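Local coordinates for 5' nucleotidase family protein (Staphylococcus aureus subsp. aureus, PDB 4Q7F) that belongs to the 5'-nucleotidase family, joining a calcineurin-like phosphoesterase domain that holds manganese and magnesium ions to a 5'-nucleotidase C-terminal domain, at residues Y437-H445 with V454-V464; L351-C361 with Q468-N476. One frame throughout, in Å; residues are numbered along the deposited sequence. Where two conformers were deposited one is given.

In the fold
All four segments fall within the 5'-nucleotidase C-terminal family region. Following the chain, the end of helix 342-355 leads into strand 359-363, whose partner in interaction 2, strand 469-475, arrives about a hundred residues later, so that contact closes a long loop. Everything of interaction 1 lies within this span: the chain leaves strand 435-438, turns at G439, and pairs strand 441-445 with strand 454-459 across an eight-residue loop. The two contacts meet where G438 N lies 2.8 Å from A360 O, probably hydrogen-bonded. Strand 435-438 is thus an edge strand of the sheet of interaction 2, while the hairpin belongs to a second, four-stranded sheet.

Interaction 1 of 2, residues Y437-H445 with V454-V464; sequences YGGVSYTIH and VSNMMIQGHAV
T443 and N456 bring their side chains together on the polar face of an antiparallel beta hairpin. T443 OG1 donates to N456 OD1 over 3.0 Å, meeting the amide oxygen from one flank, with a C=O...donor angle of 119°, and somewhat out of the amide plane. The exposed N456 sits in a beta bulge. Backbone bonds pair S441 with M458 and T443 with S455, leaving N456 as the extra residue, in a left-handed backbone conformation that asparagine accommodates readily. A water donates to N456 OD1 at 2.8 Å and also bonds H445 NE2. The H445 ring turns the edge bearing CD2 toward S455 OG, 3.8 Å away, while its ND1 bonds K527 O. On the same face S441 OG lies against the stem of selenomethionine M458, 3.5 Å from its CB.

The other side is apolar. With chi1 at 58°, V440 places CG2 anti to its backbone N, and this branch reaches I459 CG1 at 3.7 Å and CE of selenomethionine M457 at 3.9 Å. Y442 contributes chiefly its stem: CB lies 4.2 Å from V454 CG1, while the ring runs off away from the second strand. There Y442 OH, at the edge of the Y437 ring and in its plane, accepts a bond from Y437 N, and the F523 ring meets that of Y442 with the planes nearly parallel. G439 makes the turn between strands 435-438 and 441-445 at phi 94°, where a side chain would run into G438 O. Hydroxyls, an amide and an imidazole thus gather on a mainly polar face that also carries M458. This implies an amphipathic hairpin: its polar groups bond one another and water, while its apolar face packs on helix 397-408, V454 and M457 touching I404 and L400 respectively, and on V359 of strand 359-363.

Interaction 2 of 2, residues L351-C361 with Q468-N476; sequences LLEKSDADVAC and QTYTICVNN
D358 and T471 grip each other at the start of a parallel strand pair, 359-361 beside 469-475, within the mixed five-stranded sheet of the C-terminal domain. D358 N donates to T471 OG1 at 3.0 Å; a chi1 of 54° sets that oxygen between the threonine's backbone N and carbonyl carbon, pointing it at D358 N. T471 N returns a bond to D358 OD2 at 2.8 Å, from 40° above the carboxylate plane. The aspartate side chain thus extends the ladder that begins where V359 N reaches T471 O at 2.9 Å and C473 N reaches V359 O at 2.7 Å. On one side of the sheet V359 CG1 packs 3.8 Å from I472 CD1, and Y437, from the strand on the far side of 359-363, touches I472 too. On the other side the slim C473 slips beneath the helix end, its CB 3.5 Å from S355 OG.

S355 is positioned in turn by its own helix. OG donates to L351 O at 2.7 Å, on the face opposite S355 N, and accepts from A357 N in an ST turn; a small hydroxyl fits between helix and sheet. D356, the first residue past the helix, has positive phi. Ending strand 469-475, N475 caps the following helix through OD1 to R478 N and touches the bound 3D1, while a water accepts from N475 N at 2.9 Å and donates to C361 O.

Interaction 1 of 2, residues Y437-H445 with V454-V464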
# COMPACT_ATOMS: atom_id res chain seq x y z
N TYR A 437 3.28 20.96 -6.34
CA TYR A 437 2.65 21.41 -7.57
C TYR A 437 3.57 22.20 -8.48
O TYR A 437 4.44 22.93 -8.04
CB TYR A 437 1.42 22.28 -7.25
CG TYR A 437 0.37 21.56 -6.43
CD1 TYR A 437 0.52 21.39 -5.06
CD2 TYR A 437 -0.81 21.10 -7.03
CE1 TYR A 437 -0.44 20.74 -4.31
CE2 TYR A 437 -1.77 20.43 -6.29
CZ TYR A 437 -1.58 20.25 -4.94
OH TYR A 437 -2.53 19.63 -4.22
N GLY A 438 3.34 22.05 -9.77
CA GLY A 438 4.07 22.78 -10.80
C GLY A 438 3.13 23.56 -11.70
O GLY A 438 1.98 23.14 -11.97
N GLY A 439 3.60 24.72 -12.16
CA GLY A 439 2.79 25.53 -13.03
C GLY A 439 2.03 26.57 -12.25
O GLY A 439 1.50 27.50 -12.84
N VAL A 440 1.99 26.41 -10.93
CA VAL A 440 1.32 27.34 -10.05
C VAL A 440 2.27 27.64 -8.90
O VAL A 440 2.88 26.73 -8.36
CB VAL A 440 -0.02 26.79 -9.51
CG1 VAL A 440 0.15 25.48 -8.77
CG2 VAL A 440 -0.72 27.79 -8.62
N SER A 441 2.43 28.93 -8.59
CA SER A 441 3.25 29.36 -7.48
C SER A 441 2.30 29.69 -6.33
O SER A 441 1.17 30.11 -6.57
CB SER A 441 4.15 30.56 -7.85
OG SER A 441 3.38 31.69 -8.12
N TYR A 442 2.79 29.52 -5.11
CA TYR A 442 1.97 29.69 -3.90
C TYR A 442 2.80 29.76 -2.63
O TYR A 442 3.97 29.40 -2.59
CB TYR A 442 0.96 28.54 -3.78
CG TYR A 442 1.58 27.15 -3.86
CD1 TYR A 442 1.93 26.60 -5.10
CD2 TYR A 442 1.81 26.38 -2.72
CE1 TYR A 442 2.50 25.33 -5.18
CE2 TYR A 442 2.39 25.12 -2.80
CZ TYR A 442 2.73 24.59 -4.04
OH TYR A 442 3.30 23.32 -4.12
N THR A 443 2.15 30.24 -1.58
CA THR A 443 2.74 30.41 -0.29
C THR A 443 1.84 29.67 0.68
O THR A 443 0.62 29.85 0.67
CB THR A 443 2.74 31.90 0.13
OG1 THR A 443 3.52 32.67 -0.79
CG2 THR A 443 3.33 32.05 1.53
N ILE A 444 2.45 28.80 1.49
CA ILE A 444 1.72 28.09 2.53
C ILE A 444 2.10 28.69 3.87
O ILE A 444 3.28 28.79 4.19
CB ILE A 444 2.05 26.58 2.53
CG1 ILE A 444 1.51 25.90 1.26
CG2 ILE A 444 1.44 25.94 3.75
CD1 ILE A 444 1.92 24.42 1.11
N HIS A 445 1.10 29.10 4.65
CA HIS A 445 1.29 29.67 5.99
C HIS A 445 0.82 28.62 7.00
O HIS A 445 -0.36 28.55 7.32
CB HIS A 445 0.48 30.96 6.16
CG HIS A 445 1.04 32.12 5.40
ND1 HIS A 445 2.08 32.88 5.89
CD2 HIS A 445 0.73 32.64 4.19
CE1 HIS A 445 2.38 33.82 5.01
NE2 HIS A 445 1.57 33.70 3.98
N VAL A 454 -3.24 28.61 2.15
CA VAL A 454 -2.65 28.87 0.83
C VAL A 454 -2.91 30.33 0.41
O VAL A 454 -4.02 30.76 0.43
CB VAL A 454 -3.19 27.91 -0.22
CG1 VAL A 454 -2.58 28.21 -1.58
CG2 VAL A 454 -2.90 26.46 0.17
N SER A 455 -1.84 31.03 0.06
CA SER A 455 -1.87 32.44 -0.34
C SER A 455 -1.03 32.65 -1.58
O SER A 455 -0.23 31.78 -1.98
CB SER A 455 -1.30 33.31 0.77
OG SER A 455 -2.16 33.34 1.89
N ASN A 456 -1.22 33.82 -2.18
CA ASN A 456 -0.44 34.28 -3.33
C ASN A 456 -0.44 33.35 -4.56
O ASN A 456 0.57 33.27 -5.26
CB ASN A 456 1.01 34.51 -2.87
CG ASN A 456 1.10 35.39 -1.64
OD1 ASN A 456 1.62 34.95 -0.59
ND2 ASN A 456 0.56 36.63 -1.73
N MSE A 457 -1.57 32.71 -4.84
CA MSE A 457 -1.62 31.75 -5.97
C MSE A 457 -1.51 32.44 -7.31
O MSE A 457 -2.25 33.37 -7.57
CB MSE A 457 -2.90 30.93 -5.97
CG MSE A 457 -2.97 29.92 -4.85
SE MSE A 457 -4.61 28.85 -5.10
CE MSE A 457 -4.12 27.99 -6.77
N MSE A 458 -0.61 31.98 -8.16
CA MSE A 458 -0.42 32.58 -9.47
C MSE A 458 -0.13 31.55 -10.50
O MSE A 458 0.70 30.68 -10.30
CB MSE A 458 0.75 33.57 -9.50
CG MSE A 458 0.61 34.67 -8.47
SE MSE A 458 -0.64 36.04 -9.11
CE MSE A 458 0.71 37.09 -10.07
N ILE A 459 -0.81 31.68 -11.64
CA ILE A 459 -0.66 30.78 -12.79
C ILE A 459 -0.31 31.68 -13.98
O ILE A 459 -1.16 32.40 -14.48
CB ILE A 459 -1.94 29.96 -13.03
CG1 ILE A 459 -2.21 29.09 -11.80
CG2 ILE A 459 -1.81 29.09 -14.29
CD1 ILE A 459 -3.53 28.36 -11.81
N GLN A 460 0.96 31.70 -14.37
CA GLN A 460 1.45 32.50 -15.51
C GLN A 460 1.20 34.02 -15.40
O GLN A 460 0.48 34.62 -16.22
CB GLN A 460 0.89 31.96 -16.83
CG GLN A 460 1.33 30.54 -17.14
CD GLN A 460 0.78 30.01 -18.45
OE1 GLN A 460 -0.03 30.67 -19.11
NE2 GLN A 460 1.21 28.80 -18.83
N GLY A 461 1.80 34.62 -14.37
CA GLY A 461 1.76 36.06 -14.16
C GLY A 461 0.42 36.61 -13.75
O GLY A 461 0.25 37.83 -13.55
N HIS A 462 -0.55 35.71 -13.61
CA HIS A 462 -1.88 36.11 -13.22
C HIS A 462 -2.35 35.37 -12.00
O HIS A 462 -2.07 34.17 -11.82
CB HIS A 462 -2.87 35.90 -14.37
CG HIS A 462 -2.78 36.96 -15.43
ND1 HIS A 462 -2.09 36.77 -16.61
CD2 HIS A 462 -3.29 38.21 -15.48
CE1 HIS A 462 -2.18 37.87 -17.34
NE2 HIS A 462 -2.90 38.76 -16.68
N ALA A 463 -3.06 36.12 -11.17
CA ALA A 463 -3.64 35.61 -9.95
C ALA A 463 -4.63 34.55 -10.33
O ALA A 463 -5.27 34.65 -11.38
CB ALA A 463 -4.32 36.73 -9.18
N VAL A 464 -4.71 33.51 -9.52
CA VAL A 464 -5.65 32.46 -9.79
C VAL A 464 -7.05 32.98 -9.58
O VAL A 464 -7.40 33.46 -8.50
CB VAL A 464 -5.39 31.20 -8.94
CG1 VAL A 464 -6.56 30.22 -9.07
CG2 VAL A 464 -4.08 30.56 -9.38
O HOH W 1 3.21 33.02 -6.13
O HOH W 2 0.99 35.60 2.07

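Interaction 2 of 2, residues L351-C361 with Q468-N476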
# COMPACT_ATOMS: atom_id res chain seq x y z
N LEU A 351 5.62 16.01 -16.32
CA LEU A 351 4.18 15.89 -16.37
C LEU A 351 3.53 17.05 -17.14
O LEU A 351 2.59 16.86 -17.93
CB LEU A 351 3.61 15.79 -14.95
CG LEU A 351 3.93 14.54 -14.14
CD1 LEU A 351 3.44 14.71 -12.71
CD2 LEU A 351 3.37 13.27 -14.76
N LEU A 352 4.02 18.27 -16.93
CA LEU A 352 3.50 19.40 -17.68
C LEU A 352 3.74 19.23 -19.18
O LEU A 352 2.86 19.50 -19.98
CB LEU A 352 4.10 20.72 -17.19
CG LEU A 352 3.58 21.13 -15.81
CD1 LEU A 352 4.44 22.23 -15.23
CD2 LEU A 352 2.12 21.53 -15.85
N GLU A 353 4.92 18.75 -19.56
CA GLU A 353 5.27 18.56 -20.97
C GLU A 353 4.50 17.44 -21.64
O GLU A 353 4.16 17.54 -22.82
CB GLU A 353 6.77 18.29 -21.10
CG GLU A 353 7.59 19.51 -20.76
CD GLU A 353 7.30 20.67 -21.69
OE1 GLU A 353 7.40 20.48 -22.92
OE2 GLU A 353 6.98 21.77 -21.19
N LYS A 354 4.22 16.37 -20.90
CA LYS A 354 3.48 15.26 -21.44
C LYS A 354 2.00 15.59 -21.58
O LYS A 354 1.38 15.21 -22.57
CB LYS A 354 3.61 14.05 -20.50
CG LYS A 354 2.91 12.79 -20.96
CD LYS A 354 3.52 12.24 -22.25
CE LYS A 354 2.90 10.89 -22.58
NZ LYS A 354 3.55 10.25 -23.74
N SER A 355 1.46 16.32 -20.61
CA SER A 355 0.02 16.57 -20.53
C SER A 355 -0.52 17.88 -21.08
O SER A 355 -1.72 17.97 -21.41
CB SER A 355 -0.39 16.51 -19.05
OG SER A 355 0.06 17.67 -18.35
N ASP A 356 0.35 18.87 -21.17
CA ASP A 356 0.01 20.22 -21.64
C ASP A 356 -1.00 20.91 -20.72
O ASP A 356 -1.68 21.84 -21.14
CB ASP A 356 -0.48 20.21 -23.10
CG ASP A 356 0.60 19.77 -24.08
OD1 ASP A 356 1.80 19.73 -23.70
OD2 ASP A 356 0.26 19.47 -25.23
N ALA A 357 -1.09 20.46 -19.47
CA ALA A 357 -2.01 21.08 -18.50
C ALA A 357 -1.46 22.38 -17.96
O ALA A 357 -0.27 22.66 -18.11
CB ALA A 357 -2.26 20.14 -17.33
N ASP A 358 -2.31 23.16 -17.31
CA ASP A 358 -1.84 24.40 -16.71
C ASP A 358 -1.02 24.10 -15.46
O ASP A 358 -0.08 24.83 -15.15
CB ASP A 358 -3.01 25.28 -16.25
CG ASP A 358 -3.99 25.62 -17.37
OD1 ASP A 358 -3.55 25.91 -18.51
OD2 ASP A 358 -5.21 25.60 -17.09
N VAL A 359 -1.41 23.04 -14.75
CA VAL A 359 -0.81 22.68 -13.50
C VAL A 359 -0.61 21.16 -13.44
O VAL A 359 -1.32 20.40 -14.11
CB VAL A 359 -1.73 23.13 -12.34
CG1 VAL A 359 -1.17 22.73 -10.98
CG2 VAL A 359 -1.95 24.65 -12.40
N ALA A 360 0.42 20.76 -12.71
CA ALA A 360 0.69 19.34 -12.48
C ALA A 360 1.07 19.17 -11.01
O ALA A 360 1.34 20.16 -10.31
CB ALA A 360 1.79 18.84 -13.38
N CYS A 361 1.06 17.93 -10.53
CA CYS A 361 1.47 17.66 -9.18
C CYS A 361 1.89 16.21 -9.04
O CYS A 361 1.50 15.38 -9.86
CB CYS A 361 0.39 17.97 -8.18
SG CYS A 361 -1.04 16.86 -8.25
N GLN A 468 -12.43 30.81 -12.82
CA GLN A 468 -11.97 30.36 -14.14
C GLN A 468 -11.71 28.87 -14.11
O GLN A 468 -11.44 28.33 -13.05
CB GLN A 468 -10.69 31.08 -14.55
CG GLN A 468 -10.09 30.58 -15.86
CD GLN A 468 -8.94 31.44 -16.35
OE1 GLN A 468 -8.92 32.66 -16.16
NE2 GLN A 468 -7.97 30.81 -17.02
N THR A 469 -11.78 28.21 -15.27
CA THR A 469 -11.51 26.77 -15.36
C THR A 469 -10.02 26.55 -15.75
O THR A 469 -9.54 27.15 -16.70
CB THR A 469 -12.40 26.10 -16.43
OG1 THR A 469 -13.78 26.31 -16.12
CG2 THR A 469 -12.14 24.62 -16.49
N TYR A 470 -9.32 25.68 -15.02
CA TYR A 470 -7.90 25.37 -15.28
C TYR A 470 -7.79 23.89 -15.43
O TYR A 470 -8.73 23.18 -15.11
CB TYR A 470 -7.01 25.82 -14.11
CG TYR A 470 -7.08 27.29 -13.80
CD1 TYR A 470 -6.25 28.21 -14.43
CD2 TYR A 470 -7.98 27.77 -12.86
CE1 TYR A 470 -6.32 29.57 -14.14
CE2 TYR A 470 -8.07 29.14 -12.58
CZ TYR A 470 -7.22 30.02 -13.21
OH TYR A 470 -7.29 31.38 -12.92
N THR A 471 -6.65 23.44 -15.93
CA THR A 471 -6.39 22.00 -16.06
C THR A 471 -5.21 21.57 -15.20
O THR A 471 -4.20 22.28 -15.10
CB THR A 471 -6.12 21.56 -17.52
OG1 THR A 471 -5.08 22.35 -18.10
CG2 THR A 471 -7.37 21.71 -18.33
N ILE A 472 -5.33 20.37 -14.63
CA ILE A 472 -4.30 19.85 -13.78
C ILE A 472 -4.03 18.39 -14.09
O ILE A 472 -4.95 17.60 -14.30
CB ILE A 472 -4.63 20.08 -12.27
CG1 ILE A 472 -3.48 19.64 -11.38
CG2 ILE A 472 -5.92 19.36 -11.87
CD1 ILE A 472 -3.65 20.04 -9.92
N CYS A 473 -2.76 18.07 -14.21
CA CYS A 473 -2.32 16.68 -14.41
C CYS A 473 -2.10 16.06 -13.04
O CYS A 473 -1.26 16.55 -12.24
CB CYS A 473 -1.02 16.64 -15.20
SG CYS A 473 -0.49 14.98 -15.62
N VAL A 474 -2.86 15.01 -12.74
CA VAL A 474 -2.72 14.29 -11.49
C VAL A 474 -2.58 12.80 -11.82
O VAL A 474 -2.85 12.37 -12.95
CB VAL A 474 -3.91 14.51 -10.54
CG1 VAL A 474 -4.16 16.00 -10.38
CG2 VAL A 474 -5.17 13.81 -11.06
N ASN A 475 -2.12 12.01 -10.85
CA ASN A 475 -2.05 10.54 -11.12
C ASN A 475 -3.43 9.89 -10.94
O ASN A 475 -4.34 10.51 -10.38
CB ASN A 475 -0.96 9.88 -10.31
CG ASN A 475 -1.22 9.91 -8.80
OD1 ASN A 475 -2.31 9.65 -8.33
ND2 ASN A 475 -0.17 10.12 -8.06
N ASN A 476 -3.59 8.64 -11.39
CA ASN A 476 -4.90 8.00 -11.32
C ASN A 476 -5.41 7.80 -9.90
O ASN A 476 -6.63 7.80 -9.66
CB ASN A 476 -4.93 6.68 -12.06
CG ASN A 476 -4.10 5.63 -11.39
OD1 ASN A 476 -2.88 5.69 -11.39
ND2 ASN A 476 -4.76 4.64 -10.82
O HOH W 3 -4.83 21.78 -20.70
O HOH W 4 -0.87 13.47 -8.64